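Local coordinates for transcription termination factor FttA (Methanosarcina mazei, PDB 2XR1), which probably terminates transcription by cleaving nascent RNA at the polymerase exit channel, using two zinc ions for its endonuclease and 5'-3' exonuclease activity, at residues B[309-312]-B[313-317]. Numbering follows the deposited sequence.
Sequences IPLD and YEEVT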
loop_
_atom_site.group_PDB
_atom_site.type_symbol
_atom_site.label_atom_id
_atom_site.label_comp_id
_atom_site.label_asym_id
_atom_site.label_seq_id
_atom_site.Cartn_x
_atom_site.Cartn_y
_atom_site.Cartn_z
ATOM N N ILE B 309 1.161 23.574 -13.153
ATOM C CA ILE B 309 -0.076 24.309 -13.402
ATOM C C ILE B 309 -0.551 25.046 -12.149
ATOM O O ILE B 309 -1.070 24.459 -11.222
ATOM C CB ILE B 309 -1.171 23.366 -13.912
ATOM C CG1 ILE B 309 -0.669 22.557 -15.121
ATOM C CG2 ILE B 309 -2.390 24.158 -14.269
ATOM C CD1 ILE B 309 -1.563 21.392 -15.485
ATOM N N PRO B 310 -0.340 26.344 -12.091
ATOM C CA PRO B 310 -0.735 27.038 -10.866
ATOM C C PRO B 310 -2.210 27.187 -10.742
ATOM O O PRO B 310 -2.847 27.399 -11.736
ATOM C CB PRO B 310 -0.139 28.426 -11.042
ATOM C CG PRO B 310 0.070 28.591 -12.571
ATOM C CD PRO B 310 0.421 27.213 -13.033
ATOM N N LEU B 311 -2.729 27.120 -9.521
ATOM C CA LEU B 311 -4.114 27.381 -9.212
ATOM C C LEU B 311 -4.186 28.331 -8.073
ATOM O O LEU B 311 -3.449 28.187 -7.091
ATOM C CB LEU B 311 -4.785 26.108 -8.768
ATOM C CG LEU B 311 -4.570 24.890 -9.648
ATOM C CD1 LEU B 311 -5.350 23.747 -8.976
ATOM C CD2 LEU B 311 -5.005 25.172 -11.083
ATOM N N ASP B 312 -5.101 29.283 -8.146
ATOM C CA ASP B 312 -5.326 30.196 -7.041
ATOM C C ASP B 312 -6.190 29.564 -5.935
ATOM O O ASP B 312 -6.950 28.590 -6.162
ATOM C CB ASP B 312 -5.952 31.478 -7.554
ATOM C CG ASP B 312 -4.955 32.331 -8.374
ATOM O OD1 ASP B 312 -4.030 32.911 -7.785
ATOM O OD2 ASP B 312 -5.083 32.455 -9.616
ATOM N N TYR B 313 -6.072 30.118 -4.724
ATOM C CA TYR B 313 -6.983 29.754 -3.658
ATOM C C TYR B 313 -8.444 29.793 -4.145
ATOM O O TYR B 313 -8.842 30.697 -4.930
ATOM C CB TYR B 313 -6.848 30.712 -2.497
ATOM C CG TYR B 313 -5.529 30.718 -1.787
ATOM C CD1 TYR B 313 -4.762 29.572 -1.670
ATOM C CD2 TYR B 313 -5.076 31.860 -1.154
ATOM C CE1 TYR B 313 -3.546 29.583 -0.976
ATOM C CE2 TYR B 313 -3.894 31.859 -0.452
ATOM C CZ TYR B 313 -3.132 30.725 -0.367
ATOM O OH TYR B 313 -1.907 30.737 0.313
ATOM N N GLU B 314 -9.232 28.837 -3.638
ATOM C CA GLU B 314 -10.697 28.808 -3.817
ATOM C C GLU B 314 -11.183 28.490 -5.232
ATOM O O GLU B 314 -12.331 28.701 -5.559
ATOM C CB GLU B 314 -11.344 30.115 -3.337
ATOM C CG GLU B 314 -11.247 30.347 -1.839
ATOM C CD GLU B 314 -12.147 31.508 -1.360
ATOM O OE1 GLU B 314 -12.945 32.098 -2.173
ATOM O OE2 GLU B 314 -12.050 31.843 -0.160
ATOM N N GLU B 315 -10.308 27.947 -6.049
ATOM C CA GLU B 315 -10.591 27.696 -7.437
ATOM C C GLU B 315 -10.704 26.173 -7.529
ATOM O O GLU B 315 -9.688 25.476 -7.408
ATOM C CB GLU B 315 -9.436 28.254 -8.245
ATOM C CG GLU B 315 -9.492 28.125 -9.741
ATOM C CD GLU B 315 -8.444 29.038 -10.422
ATOM O OE1 GLU B 315 -7.211 28.755 -10.335
ATOM O OE2 GLU B 315 -8.860 30.059 -11.022
ATOM N N VAL B 316 -11.951 25.689 -7.678
ATOM C CA VAL B 316 -12.276 24.276 -7.709
ATOM C C VAL B 316 -11.898 23.685 -9.042
ATOM O O VAL B 316 -12.386 24.127 -10.058
ATOM C CB VAL B 316 -13.801 24.014 -7.520
ATOM C CG1 VAL B 316 -14.068 22.533 -7.465
ATOM C CG2 VAL B 316 -14.309 24.700 -6.267
ATOM N N THR B 317 -11.092 22.635 -9.020
ATOM C CA THR B 317 -10.348 22.209 -10.194
ATOM C C THR B 317 -10.437 20.696 -10.345
ATOM O O THR B 317 -10.010 19.959 -9.460
ATOM C CB THR B 317 -8.875 22.641 -10.004
ATOM O OG1 THR B 317 -8.851 24.050 -9.763
ATOM C CG2 THR B 317 -7.998 22.334 -11.199
HETATM O O HOH W 1 -7.891 25.972 -5.586
#
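Glu315 folds back on Asp312 across a type II beta turn that runs from Asp312 to Glu315. Its CG stands anti to the backbone N (chi1 -180°) and the chain stays extended beyond it, which carries OE1 to the backbone N of Asp312. The bond, OE1 to Asp312 N, is 3.1 Å long, and the N-H meets OE1 from above the carboxylate plane, 47° out of it. The return bond that closes the turn, Glu315 N to Asp312 O at 3.4 Å, is weak. Water 1 bridges the same two residues, donating to Asp312 O and to Glu315 O, the latter at 2.6 Å. Glu315 O also accepts a bond from Thr317 OG1, which lies well above the carbonyl plane.

The buried side of the contact belongs to Leu311 and Thr317, which reach toward each other tip to tip. Leu311 CD1 lies 3.6 Å from Thr317 OG1 and 3.7 Å from Thr317 CG2, while Phe327 and Tyr267 pack on the leucine from two different sheets. Toward solvent the turn is looser: the exposed Glu314, at its outer corner, directs its side chain away from 309-312. The ring of Tyr313 points away from the turn but is packed against Tyr464, and its OH bonds to Ser336 O. Tyr464 OH in turn binds Asp312 OD1.

The turn lies in the link between strand 308-310, outermost in one sheet of the metallo-beta-lactamase domain within this chain, and strand 317-320, outermost in the other, with the Tyr313 side chain about 12 Å from a zinc ion. Asp312 OD2 and Glu315 OE1 are 4.3 Å apart, so the two carboxylates would tend to raise each other's pKa; the Asp312 N-H and nearby Arg64 would probably offset this at Glu315, and the Tyr464 bond at Asp312.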